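Local coordinates for outer membrane protein OMP121 (Bacteroides thetaiotaomicron, PDB 5FQ8) that probably imports substrates across the bacterial outer membrane, as a TonB-dependent receptor whose beta barrel is filled by a plug domain, at residues I702-S707 with L720-T725; Y802-S807 with F821-G826; E647-L652 with D664-N669; G66-V71 with I143-A148. All coordinates share one frame; numbering follows the deposited sequence.

Contact 1 (I702-S707 with L720-T725); sequences IELLIS and LTWNFT
Trp722 turns its CG away from its own backbone N (chi1 -178°), and Leu704 on the facing strand does the same (chi1 159°). In each, CG lies beside the carbonyl carbon, the end of the indole comes in toward the facing strand, and the two side chains meet on the diagonal between the Ile706-Trp722 and Leu704-Phe724 pairs. Leu704 CD2 comes to the edge of the indole, near its plane, 3.4 Å from Trp722 CZ3. Ile706 points the same way as the indole and lies alongside it, with CD1 3.8 Å from Trp722 CE3. Further along, Leu704 CB packs 4.1 Å from Phe724 CB, which completes an apolar face of Leu704, Ile706, Trp722 and Phe724. With the indole cut back to an alanine, a gap beside Leu704 CD2 and Ile706 CD1 is likely to open, leaving both methyl groups freer to shift. Beneath this face two reciprocal backbone pairs join the strands: Leu704 N bonds to Phe724 O at 2.8 Å and Ile706 N to Trp722 O at 2.7 Å, each with its return bond. The other face is mixed, and there the Leu705 side chain slants across Thr721, CD1 3.9 Å from Thr721 CG2. This is a beta hairpin of the barrel wall, formed by strands 697-712 and 716-731. On that mixed face Glu703 makes a salt bridge to Arg89 and Thr725 OG1 bonds to Gly70 N, both in the plug. Strand 661-680 flanks the hairpin beyond Leu704, while strand 802-812 lies on its far flank and sets Met804 and Val806 against Trp722.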
loop_
_atom_site.group_PDB
_atom_site.type_symbol
_atom_site.label_atom_id
_atom_site.label_comp_id
_atom_site.label_asym_id
_atom_site.label_seq_id
_atom_site.Cartn_x
_atom_site.Cartn_y
_atom_site.Cartn_z
ATOM N N ILE B 702 -21.463 7.356 45.569
ATOM C CA ILE B 702 -21.218 6.671 46.831
ATOM C C ILE B 702 -20.464 5.389 46.532
ATOM O O ILE B 702 -20.850 4.636 45.636
ATOM C CB ILE B 702 -22.528 6.340 47.570
ATOM C CG1 ILE B 702 -23.439 7.550 47.652
ATOM C CG2 ILE B 702 -22.240 5.874 48.961
ATOM C CD1 ILE B 702 -24.791 7.215 48.217
ATOM N N GLU B 703 -19.408 5.133 47.297
ATOM C CA GLU B 703 -18.659 3.887 47.228
ATOM C C GLU B 703 -18.714 3.245 48.598
ATOM O O GLU B 703 -18.201 3.806 49.570
ATOM C CB GLU B 703 -17.202 4.118 46.802
ATOM C CG GLU B 703 -17.013 4.557 45.364
ATOM C CD GLU B 703 -15.678 5.218 45.112
ATOM O OE1 GLU B 703 -14.843 5.245 46.035
ATOM O OE2 GLU B 703 -15.466 5.717 43.991
ATOM N N LEU B 704 -19.317 2.071 48.670
ATOM C CA LEU B 704 -19.590 1.412 49.933
ATOM C C LEU B 704 -19.104 -0.025 49.871
ATOM O O LEU B 704 -19.404 -0.743 48.915
ATOM C CB LEU B 704 -21.084 1.480 50.232
ATOM C CG LEU B 704 -21.736 0.511 51.193
ATOM C CD1 LEU B 704 -21.113 0.664 52.549
ATOM C CD2 LEU B 704 -23.199 0.845 51.234
ATOM N N LEU B 705 -18.356 -0.435 50.884
ATOM C CA LEU B 705 -17.861 -1.798 51.011
ATOM C C LEU B 705 -18.187 -2.330 52.401
ATOM O O LEU B 705 -18.026 -1.622 53.394
ATOM C CB LEU B 705 -16.356 -1.840 50.747
ATOM C CG LEU B 705 -15.516 -3.080 51.031
ATOM C CD1 LEU B 705 -15.954 -4.207 50.156
ATOM C CD2 LEU B 705 -14.070 -2.769 50.795
ATOM N N ILE B 706 -18.674 -3.568 52.473
ATOM C CA ILE B 706 -18.983 -4.213 53.750
ATOM C C ILE B 706 -18.511 -5.655 53.703
ATOM O O ILE B 706 -18.866 -6.397 52.783
ATOM C CB ILE B 706 -20.486 -4.182 54.076
ATOM C CG1 ILE B 706 -20.942 -2.763 54.335
ATOM C CG2 ILE B 706 -20.769 -5.009 55.288
ATOM C CD1 ILE B 706 -22.408 -2.631 54.269
ATOM N N SER B 707 -17.729 -6.062 54.696
ATOM C CA SER B 707 -17.263 -7.435 54.775
ATOM C C SER B 707 -17.235 -7.870 56.226
ATOM O O SER B 707 -17.131 -7.051 57.140
ATOM C CB SER B 707 -15.877 -7.605 54.158
ATOM O OG SER B 707 -14.965 -6.701 54.748
ATOM N N LEU B 720 -18.222 -13.039 54.024
ATOM C CA LEU B 720 -19.151 -12.417 53.104
ATOM C C LEU B 720 -18.638 -11.032 52.769
ATOM O O LEU B 720 -18.121 -10.318 53.632
ATOM C CB LEU B 720 -20.540 -12.322 53.696
ATOM C CG LEU B 720 -21.304 -13.628 53.780
ATOM C CD1 LEU B 720 -22.412 -13.465 54.765
ATOM C CD2 LEU B 720 -21.852 -13.962 52.426
ATOM N N THR B 721 -18.776 -10.655 51.518
ATOM C CA THR B 721 -18.400 -9.318 51.121
ATOM C C THR B 721 -19.482 -8.749 50.226
ATOM O O THR B 721 -20.046 -9.458 49.392
ATOM C CB THR B 721 -17.040 -9.326 50.439
ATOM O OG1 THR B 721 -16.048 -9.680 51.407
ATOM C CG2 THR B 721 -16.724 -7.972 49.871
ATOM N N TRP B 722 -19.793 -7.474 50.444
ATOM C CA TRP B 722 -20.798 -6.760 49.673
ATOM C C TRP B 722 -20.254 -5.374 49.391
ATOM O O TRP B 722 -19.850 -4.673 50.319
ATOM C CB TRP B 722 -22.110 -6.690 50.442
ATOM C CG TRP B 722 -23.227 -6.022 49.745
ATOM C CD1 TRP B 722 -24.056 -6.571 48.833
ATOM C CD2 TRP B 722 -23.678 -4.682 49.945
ATOM N NE1 TRP B 722 -24.991 -5.659 48.429
ATOM C CE2 TRP B 722 -24.779 -4.485 49.102
ATOM C CE3 TRP B 722 -23.253 -3.627 50.749
ATOM C CZ2 TRP B 722 -25.463 -3.271 49.038
ATOM C CZ3 TRP B 722 -23.928 -2.427 50.685
ATOM C CH2 TRP B 722 -25.021 -2.258 49.839
ATOM N N ASN B 723 -20.221 -4.990 48.120
ATOM C CA ASN B 723 -19.741 -3.669 47.733
ATOM C C ASN B 723 -20.782 -2.974 46.865
ATOM O O ASN B 723 -21.456 -3.618 46.059
ATOM C CB ASN B 723 -18.392 -3.778 47.012
ATOM C CG ASN B 723 -18.461 -4.626 45.768
ATOM O OD1 ASN B 723 -18.563 -4.102 44.673
ATOM N ND2 ASN B 723 -18.402 -5.940 45.926
ATOM N N PHE B 724 -20.921 -1.660 47.033
ATOM C CA PHE B 724 -21.999 -0.922 46.379
ATOM C C PHE B 724 -21.491 0.400 45.824
ATOM O O PHE B 724 -20.864 1.180 46.542
ATOM C CB PHE B 724 -23.149 -0.682 47.365
ATOM C CG PHE B 724 -24.289 0.120 46.809
ATOM C CD1 PHE B 724 -25.325 -0.501 46.152
ATOM C CD2 PHE B 724 -24.338 1.488 46.989
ATOM C CE1 PHE B 724 -26.368 0.231 45.652
ATOM C CE2 PHE B 724 -25.375 2.222 46.498
ATOM C CZ PHE B 724 -26.394 1.595 45.828
ATOM N N THR B 725 -21.780 0.645 44.548
ATOM C CA THR B 725 -21.404 1.871 43.853
ATOM C C THR B 725 -22.635 2.492 43.215
ATOM O O THR B 725 -23.388 1.808 42.519
ATOM C CB THR B 725 -20.357 1.612 42.755
ATOM O OG1 THR B 725 -19.190 0.982 43.294
ATOM C CG2 THR B 725 -19.951 2.907 42.101
#

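Contact 2 (Y802-S807 with F821-G826); sequences YQMGVS and FDIRQG
Tyr802 and Gln825 form the outermost hydrogen-bonded pair in an antiparallel hairpin of the barrel wall, far along strands 802-812 and 815-825 from the turn that links them. The Tyr802 ring stands between its own N and carbonyl carbon (chi1 66°), a setting that tips it over the partner strand. Gln825 CB then lies over one ring face, a CH-pi contact 3.9 Å from the Tyr802 centroid and 22° off the normal. Gln825 CG continues outward to 3.4 Å from Tyr802 OH, and the chain bends there so that the amide plane is turned 31° from the ring plane. A serine in place of Tyr802 would probably leave the CB-CG stem of Gln825 without its flat cover and freer to turn. On the same face, Met804 CG packs 3.9 Å from Ile823 CB, and Val806 CG2 crosses to 3.8 Å from Phe821 CB. Six backbone hydrogen bonds, two for each of these three pairs, hold the register. The opposite face is polar: Arg824 grips Asp822 side-on, with NE 3.2 Å from Asp822 OD1 and NH2 3.0 Å from Asp822 OD2. Arg908 of the next strand forms a second salt bridge to Asp822 OD2, and Arg824 also bonds to Ser74 and Ile73 of the plug. A water donates to Asp822 OD1 at 2.8 Å and, weakly, to Met804 O, linking the carboxylate to the other strand. With two guanidinium groups and this donor nearby, the buried carboxylate of Asp822 is likely to stay ionised, and it steadies Arg824, a polar link to the plug.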
loop_
_atom_site.group_PDB
_atom_site.type_symbol
_atom_site.label_atom_id
_atom_site.label_comp_id
_atom_site.label_asym_id
_atom_site.label_seq_id
_atom_site.Cartn_x
_atom_site.Cartn_y
_atom_site.Cartn_z
ATOM N N TYR B 802 -26.999 1.864 39.210
ATOM C CA TYR B 802 -26.159 1.444 40.321
ATOM C C TYR B 802 -25.442 0.166 39.931
ATOM O O TYR B 802 -25.847 -0.535 39.002
ATOM C CB TYR B 802 -26.970 1.248 41.599
ATOM C CG TYR B 802 -27.985 0.124 41.581
ATOM C CD1 TYR B 802 -27.633 -1.171 41.943
ATOM C CD2 TYR B 802 -29.307 0.369 41.260
ATOM C CE1 TYR B 802 -28.566 -2.193 41.957
ATOM C CE2 TYR B 802 -30.245 -0.640 41.273
ATOM C CZ TYR B 802 -29.875 -1.919 41.627
ATOM O OH TYR B 802 -30.820 -2.922 41.633
ATOM N N GLN B 803 -24.364 -0.124 40.648
ATOM C CA GLN B 803 -23.596 -1.343 40.444
ATOM C C GLN B 803 -23.277 -1.945 41.799
ATOM O O GLN B 803 -23.063 -1.220 42.771
ATOM C CB GLN B 803 -22.278 -1.091 39.685
ATOM C CG GLN B 803 -22.340 -0.042 38.578
ATOM C CD GLN B 803 -20.979 0.483 38.175
ATOM O OE1 GLN B 803 -20.121 -0.272 37.740
ATOM N NE2 GLN B 803 -20.776 1.782 38.327
ATOM N N MET B 804 -23.215 -3.268 41.860
ATOM C CA MET B 804 -22.798 -3.865 43.118
ATOM C C MET B 804 -22.373 -5.306 42.891
ATOM O O MET B 804 -22.646 -5.896 41.842
ATOM C CB MET B 804 -23.905 -3.793 44.161
ATOM C CG MET B 804 -25.027 -4.755 43.946
ATOM S SD MET B 804 -26.268 -4.536 45.204
ATOM C CE MET B 804 -27.262 -5.978 44.904
ATOM N N GLY B 805 -21.697 -5.852 43.898
ATOM C CA GLY B 805 -21.234 -7.229 43.871
ATOM C C GLY B 805 -21.265 -7.842 45.250
ATOM O O GLY B 805 -21.095 -7.153 46.257
ATOM N N VAL B 806 -21.500 -9.151 45.294
ATOM C CA VAL B 806 -21.571 -9.901 46.542
ATOM C C VAL B 806 -20.690 -11.138 46.428
ATOM O O VAL B 806 -20.805 -11.912 45.473
ATOM C CB VAL B 806 -23.017 -10.286 46.921
ATOM C CG1 VAL B 806 -23.891 -9.094 46.842
ATOM C CG2 VAL B 806 -23.573 -11.369 46.037
ATOM N N SER B 807 -19.803 -11.315 47.392
ATOM C CA SER B 807 -18.858 -12.412 47.366
ATOM C C SER B 807 -18.997 -13.230 48.632
ATOM O O SER B 807 -19.407 -12.721 49.667
ATOM C CB SER B 807 -17.435 -11.913 47.237
ATOM O OG SER B 807 -17.170 -11.543 45.904
ATOM N N PHE B 821 -20.659 -12.520 42.542
ATOM C CA PHE B 821 -21.758 -12.126 41.683
ATOM C C PHE B 821 -21.562 -10.681 41.302
ATOM O O PHE B 821 -21.241 -9.857 42.155
ATOM C CB PHE B 821 -23.107 -12.312 42.373
ATOM C CG PHE B 821 -23.530 -13.726 42.460
ATOM C CD1 PHE B 821 -23.100 -14.515 43.484
ATOM C CD2 PHE B 821 -24.329 -14.271 41.501
ATOM C CE1 PHE B 821 -23.471 -15.815 43.556
ATOM C CE2 PHE B 821 -24.703 -15.568 41.570
ATOM C CZ PHE B 821 -24.276 -16.345 42.597
ATOM N N ASP B 822 -21.729 -10.389 40.024
ATOM C CA ASP B 822 -21.660 -9.031 39.512
ATOM C C ASP B 822 -23.078 -8.581 39.249
ATOM O O ASP B 822 -23.855 -9.313 38.634
ATOM C CB ASP B 822 -20.830 -8.959 38.234
ATOM C CG ASP B 822 -20.132 -7.638 38.071
ATOM O OD1 ASP B 822 -20.669 -6.617 38.540
ATOM O OD2 ASP B 822 -19.038 -7.626 37.478
ATOM N N ILE B 823 -23.430 -7.403 39.744
ATOM C CA ILE B 823 -24.785 -6.903 39.585
ATOM C C ILE B 823 -24.727 -5.456 39.144
ATOM O O ILE B 823 -24.315 -4.585 39.915
ATOM C CB ILE B 823 -25.616 -7.040 40.861
ATOM C CG1 ILE B 823 -25.801 -8.508 41.197
ATOM C CG2 ILE B 823 -26.960 -6.404 40.661
ATOM C CD1 ILE B 823 -24.818 -8.999 42.179
ATOM N N ARG B 824 -25.148 -5.198 37.914
ATOM C CA ARG B 824 -25.144 -3.865 37.336
ATOM C C ARG B 824 -26.519 -3.633 36.757
ATOM O O ARG B 824 -27.005 -4.460 35.980
ATOM C CB ARG B 824 -24.079 -3.718 36.248
ATOM C CG ARG B 824 -22.770 -4.403 36.571
ATOM C CD ARG B 824 -21.712 -4.121 35.557
ATOM N NE ARG B 824 -20.483 -4.753 35.979
ATOM C CZ ARG B 824 -19.320 -4.610 35.374
ATOM N NH1 ARG B 824 -19.218 -3.842 34.306
ATOM N NH2 ARG B 824 -18.261 -5.236 35.850
ATOM N N GLN B 825 -27.138 -2.522 37.135
ATOM C CA GLN B 825 -28.533 -2.276 36.827
ATOM C C GLN B 825 -28.687 -0.885 36.255
ATOM O O GLN B 825 -28.226 0.091 36.855
ATOM C CB GLN B 825 -29.407 -2.424 38.074
ATOM C CG GLN B 825 -29.521 -3.838 38.578
ATOM C CD GLN B 825 -30.466 -4.682 37.748
ATOM O OE1 GLN B 825 -31.374 -4.155 37.108
ATOM N NE2 GLN B 825 -30.259 -6.002 37.756
ATOM N N GLY B 826 -29.347 -0.798 35.116
ATOM C CA GLY B 826 -29.702 0.488 34.565
ATOM C C GLY B 826 -28.882 0.841 33.335
ATOM O O GLY B 826 -27.754 0.383 33.141
HETATM O O HOH W 1 -20.354 -4.446 40.347
#

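Contact 3 (E647-L652 with D664-N669); sequences ESEVGL and DVSYYN
Val650 and Tyr667 sit at the middle of an antiparallel beta hairpin in the barrel wall, made by strands 643-656 and 661-680. Val650 N donates to Tyr667 O at 3.0 Å and Tyr667 N donates back to Val650 O, while Val650 CG1 crosses over to 4.1 Å from Tyr667 CB. Paired bonds also link Ser648 with Asn669 and Leu652 with Val665. On the other face Glu649 stretches out fully, CG anti to its N (chi1 -172°), bringing that carbon to 3.4 Å from Tyr667 O and OE2 to 3.7 Å from Ser666 CB. Glu647 extends likewise, its OE2 lying 4.1 Å from Tyr668 CB and its carboxylate turned 61° from the ring. Outside the segments, Arg89 of the plug makes salt bridges to both glutamates, Arg670 adds another to Glu647, and plug amides donate too, Ala43 N to Glu649 and Ala147 N to Glu647 OE1. Cations and amides thus hold these buried acids and probably keep them ionised where wall meets plug. Back on the Val650 face, Ser648 OG and Asn669 ND2 are too far apart to bond directly; one water spans them, 2.7 Å from Ser648 OG and accepting a weak bond from Asn669 ND2.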
loop_
_atom_site.group_PDB
_atom_site.type_symbol
_atom_site.label_atom_id
_atom_site.label_comp_id
_atom_site.label_asym_id
_atom_site.label_seq_id
_atom_site.Cartn_x
_atom_site.Cartn_y
_atom_site.Cartn_z
ATOM N N GLU B 647 -11.925 17.769 42.915
ATOM C CA GLU B 647 -12.696 16.750 43.605
ATOM C C GLU B 647 -12.776 17.063 45.083
ATOM O O GLU B 647 -11.817 17.565 45.666
ATOM C CB GLU B 647 -12.086 15.375 43.425
ATOM C CG GLU B 647 -12.916 14.269 43.999
ATOM C CD GLU B 647 -12.429 12.934 43.561
ATOM O OE1 GLU B 647 -11.260 12.617 43.827
ATOM O OE2 GLU B 647 -13.199 12.210 42.924
ATOM N N SER B 648 -13.940 16.784 45.669
ATOM C CA SER B 648 -14.150 16.764 47.112
ATOM C C SER B 648 -14.525 15.353 47.527
ATOM O O SER B 648 -15.323 14.694 46.859
ATOM C CB SER B 648 -15.261 17.711 47.548
ATOM O OG SER B 648 -15.092 18.992 46.997
ATOM N N GLU B 649 -13.965 14.889 48.635
ATOM C CA GLU B 649 -14.269 13.537 49.070
ATOM C C GLU B 649 -14.202 13.428 50.583
ATOM O O GLU B 649 -13.309 13.997 51.212
ATOM C CB GLU B 649 -13.307 12.538 48.431
ATOM C CG GLU B 649 -13.664 11.098 48.670
ATOM C CD GLU B 649 -12.712 10.167 48.007
ATOM O OE1 GLU B 649 -11.676 10.658 47.524
ATOM O OE2 GLU B 649 -13.003 8.958 47.957
ATOM N N VAL B 650 -15.143 12.681 51.154
ATOM C CA VAL B 650 -15.147 12.343 52.573
ATOM C C VAL B 650 -15.495 10.867 52.692
ATOM O O VAL B 650 -16.254 10.327 51.883
ATOM C CB VAL B 650 -16.129 13.230 53.369
ATOM C CG1 VAL B 650 -17.554 13.027 52.890
ATOM C CG2 VAL B 650 -16.021 12.963 54.840
ATOM N N GLY B 651 -14.914 10.206 53.681
ATOM C CA GLY B 651 -15.056 8.765 53.805
ATOM C C GLY B 651 -14.859 8.280 55.219
ATOM O O GLY B 651 -14.220 8.945 56.039
ATOM N N LEU B 652 -15.414 7.095 55.502
ATOM C CA LEU B 652 -15.363 6.464 56.818
ATOM C C LEU B 652 -15.039 4.983 56.685
ATOM O O LEU B 652 -15.630 4.278 55.864
ATOM C CB LEU B 652 -16.687 6.629 57.571
ATOM C CG LEU B 652 -16.803 5.973 58.953
ATOM C CD1 LEU B 652 -15.736 6.470 59.877
ATOM C CD2 LEU B 652 -18.134 6.280 59.533
ATOM N N ASP B 664 -16.374 0.235 54.590
ATOM C CA ASP B 664 -15.730 1.424 54.047
ATOM C C ASP B 664 -16.760 2.154 53.208
ATOM O O ASP B 664 -17.437 1.528 52.392
ATOM C CB ASP B 664 -14.496 1.056 53.209
ATOM C CG ASP B 664 -13.694 2.259 52.787
ATOM O OD1 ASP B 664 -12.853 2.733 53.563
ATOM O OD2 ASP B 664 -13.897 2.733 51.664
ATOM N N VAL B 665 -16.908 3.459 53.440
ATOM C CA VAL B 665 -17.864 4.293 52.718
ATOM C C VAL B 665 -17.169 5.558 52.255
ATOM O O VAL B 665 -16.520 6.238 53.051
ATOM C CB VAL B 665 -19.083 4.667 53.577
ATOM C CG1 VAL B 665 -20.103 5.416 52.734
ATOM C CG2 VAL B 665 -19.693 3.447 54.163
ATOM N N SER B 666 -17.335 5.891 50.986
ATOM C CA SER B 666 -16.791 7.116 50.426
ATOM C C SER B 666 -17.884 7.896 49.714
ATOM O O SER B 666 -18.774 7.310 49.096
ATOM C CB SER B 666 -15.656 6.807 49.475
ATOM O OG SER B 666 -14.649 6.093 50.156
ATOM N N TYR B 667 -17.818 9.219 49.830
ATOM C CA TYR B 667 -18.697 10.137 49.116
ATOM C C TYR B 667 -17.827 11.130 48.368
ATOM O O TYR B 667 -17.014 11.820 48.981
ATOM C CB TYR B 667 -19.624 10.882 50.072
ATOM C CG TYR B 667 -20.673 10.030 50.737
ATOM C CD1 TYR B 667 -21.896 9.810 50.131
ATOM C CD2 TYR B 667 -20.451 9.467 51.992
ATOM C CE1 TYR B 667 -22.858 9.045 50.738
ATOM C CE2 TYR B 667 -21.412 8.698 52.610
ATOM C CZ TYR B 667 -22.611 8.491 51.975
ATOM O OH TYR B 667 -23.576 7.726 52.571
ATOM N N TYR B 668 -18.008 11.214 47.056
ATOM C CA TYR B 668 -17.129 11.997 46.201
ATOM C C TYR B 668 -17.919 12.926 45.298
ATOM O O TYR B 668 -19.051 12.642 44.910
ATOM C CB TYR B 668 -16.260 11.112 45.341
ATOM C CG TYR B 668 -17.041 10.184 44.463
ATOM C CD1 TYR B 668 -17.473 10.574 43.208
ATOM C CD2 TYR B 668 -17.325 8.907 44.878
ATOM C CE1 TYR B 668 -18.175 9.720 42.410
ATOM C CE2 TYR B 668 -18.025 8.051 44.091
ATOM C CZ TYR B 668 -18.450 8.460 42.865
ATOM O OH TYR B 668 -19.142 7.575 42.100
ATOM N N ASN B 669 -17.281 14.028 44.936
ATOM C CA ASN B 669 -17.874 15.033 44.062
ATOM C C ASN B 669 -16.778 15.516 43.120
ATOM O O ASN B 669 -15.894 16.267 43.534
ATOM C CB ASN B 669 -18.464 16.172 44.886
ATOM C CG ASN B 669 -18.915 17.331 44.041
ATOM O OD1 ASN B 669 -20.028 17.344 43.545
ATOM N ND2 ASN B 669 -18.055 18.324 43.889
HETATM O O HOH W 2 -15.710 19.913 44.522
#

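Contact 4 (G66-V71 with I143-A148); sequences GKIAGV and ILKGAA
Ile68 and Val71 meet Ile143 through methyl groups alone, and this apolar packing is the first half of a small buried contact between two parts of the plug domain. The Ile68 and Ile143 side chains slant across each other, with Ile68 CD1 4.0 Å from Ile143 CD1. Val71 and Ile143 reach toward each other tip to tip, with CG2 of Val71 4.0 Å from CG2 of Ile143. Ile143 uses both of its branches in this way, one for each partner.

The second half is made by the aliphatic stem of Lys145. Its chain stays extended as far as CE, which carries it along the turn: Lys145 CE lies 3.9 Å from Ile68 CG2 and 3.1 Å from Ala69 O. Only at the last torsion does it bend (chi4 64°), and NZ is directed to Thr45 OG1, its hydrogen-bond partner outside the two segments. The ammonium end is therefore satisfied within the plug.

Backbone shape explains how the first segment offers these groups. Residues Ile68 to Val71 make a type II beta turn, with a weak bond of 3.4 Å from Val71 N to Ile68 O and with Gly70 at the positive phi (77°) that favours glycine in this place. The turn brings Ile68 and Val71 to the same side, toward Ile143. No hydrogen bond joins the two segments directly.

Around them, strand 84-88 packs Ile88 against both Val71 and Ile143, and Val162 of strand 161-166 lies on Ile143. Strand 138-144 runs antiparallel between 44-48 and 161-166. Outside this sheet, Ala69 and Lys145 both touch Glu703 on barrel strand 697-712.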
loop_
_atom_site.group_PDB
_atom_site.type_symbol
_atom_site.label_atom_id
_atom_site.label_comp_id
_atom_site.label_asym_id
_atom_site.label_seq_id
_atom_site.Cartn_x
_atom_site.Cartn_y
_atom_site.Cartn_z
ATOM N N GLY B 66 -16.440 -6.266 39.041
ATOM C CA GLY B 66 -17.478 -6.229 40.051
ATOM C C GLY B 66 -17.030 -6.562 41.454
ATOM O O GLY B 66 -17.851 -6.977 42.273
ATOM N N LYS B 67 -15.751 -6.400 41.760
ATOM C CA LYS B 67 -15.230 -6.740 43.077
ATOM C C LYS B 67 -14.759 -5.535 43.866
ATOM O O LYS B 67 -14.308 -5.700 44.997
ATOM C CB LYS B 67 -14.075 -7.738 42.957
ATOM C CG LYS B 67 -14.449 -9.084 42.369
ATOM C CD LYS B 67 -13.324 -10.079 42.534
ATOM C CE LYS B 67 -13.790 -11.525 42.370
ATOM N NZ LYS B 67 -14.438 -11.773 41.047
ATOM N N ILE B 68 -14.836 -4.334 43.305
ATOM C CA ILE B 68 -14.279 -3.137 43.928
ATOM C C ILE B 68 -15.196 -1.966 43.631
ATOM O O ILE B 68 -15.570 -1.737 42.479
ATOM C CB ILE B 68 -12.859 -2.833 43.423
ATOM C CG1 ILE B 68 -11.928 -3.995 43.711
ATOM C CG2 ILE B 68 -12.329 -1.591 44.084
ATOM C CD1 ILE B 68 -10.567 -3.770 43.214
ATOM N N ALA B 69 -15.557 -1.225 44.663
ATOM C CA ALA B 69 -16.520 -0.154 44.489
ATOM C C ALA B 69 -15.920 0.966 43.667
ATOM O O ALA B 69 -14.769 1.351 43.868
ATOM C CB ALA B 69 -16.979 0.374 45.846
ATOM N N GLY B 70 -16.713 1.485 42.738
ATOM C CA GLY B 70 -16.311 2.609 41.916
ATOM C C GLY B 70 -15.359 2.289 40.792
ATOM O O GLY B 70 -14.875 3.216 40.139
ATOM N N VAL B 71 -15.065 1.016 40.553
ATOM C CA VAL B 71 -14.121 0.597 39.530
ATOM C C VAL B 71 -14.885 -0.303 38.567
ATOM O O VAL B 71 -15.107 -1.488 38.838
ATOM C CB VAL B 71 -12.897 -0.109 40.123
ATOM C CG1 VAL B 71 -11.936 -0.505 39.017
ATOM C CG2 VAL B 71 -12.196 0.801 41.101
ATOM N N ILE B 143 -5.470 0.432 44.028
ATOM C CA ILE B 143 -6.196 1.305 43.116
ATOM C C ILE B 143 -6.495 2.599 43.848
ATOM O O ILE B 143 -7.254 2.602 44.817
ATOM C CB ILE B 143 -7.482 0.638 42.625
ATOM C CG1 ILE B 143 -7.134 -0.525 41.720
ATOM C CG2 ILE B 143 -8.338 1.615 41.913
ATOM C CD1 ILE B 143 -8.300 -1.171 41.127
ATOM N N LEU B 144 -5.902 3.696 43.408
ATOM C CA LEU B 144 -6.212 5.003 43.970
ATOM C C LEU B 144 -7.377 5.586 43.184
ATOM O O LEU B 144 -7.252 5.864 41.989
ATOM C CB LEU B 144 -4.994 5.919 43.907
ATOM C CG LEU B 144 -3.738 5.314 44.509
ATOM C CD1 LEU B 144 -2.588 6.259 44.361
ATOM C CD2 LEU B 144 -3.993 5.041 45.952
ATOM N N LYS B 145 -8.514 5.764 43.843
ATOM C CA LYS B 145 -9.701 6.155 43.100
ATOM C C LYS B 145 -9.850 7.665 42.987
ATOM O O LYS B 145 -10.425 8.158 42.010
ATOM C CB LYS B 145 -10.935 5.564 43.759
ATOM C CG LYS B 145 -10.846 4.082 44.013
ATOM C CD LYS B 145 -12.115 3.588 44.687
ATOM C CE LYS B 145 -12.038 2.133 45.109
ATOM N NZ LYS B 145 -11.004 1.950 46.136
ATOM N N GLY B 146 -9.344 8.406 43.960
ATOM C CA GLY B 146 -9.594 9.820 44.007
ATOM C C GLY B 146 -8.547 10.605 43.273
ATOM O O GLY B 146 -7.433 10.148 43.059
ATOM N N ALA B 147 -8.920 11.811 42.878
ATOM C CA ALA B 147 -8.088 12.624 42.010
ATOM C C ALA B 147 -7.754 13.958 42.654
ATOM O O ALA B 147 -7.663 14.969 41.966
ATOM C CB ALA B 147 -8.774 12.834 40.666
ATOM N N ALA B 148 -7.564 13.974 43.973
ATOM C CA ALA B 148 -7.260 15.200 44.688
ATOM C C ALA B 148 -5.827 15.293 45.176
ATOM O O ALA B 148 -5.401 16.374 45.584
ATOM C CB ALA B 148 -8.183 15.358 45.896
#

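In the fold
Contacts 3, 1 and 2 follow one another along the chain and round the barrel wall, with centres about 14 Å apart from 3 to 1 and about 10 Å from 1 to 2. Neighbouring strands join them: Leu705 N lies 2.6 Å from Asp664 O, and Thr725 O lies 2.9 Å from Gln803 N, both probable hydrogen bonds. Contacts 2 and 3 do not touch, their nearest atoms being about 7 Å apart. Contact 4 belongs to the plug inside and touches all three, its centre about 11 Å from contact 3, 12 Å from contact 1 and 15 Å from contact 2. All four lie away from the metal and lipid sites; a bound detergent is about 12 Å from the Phe821 side chain.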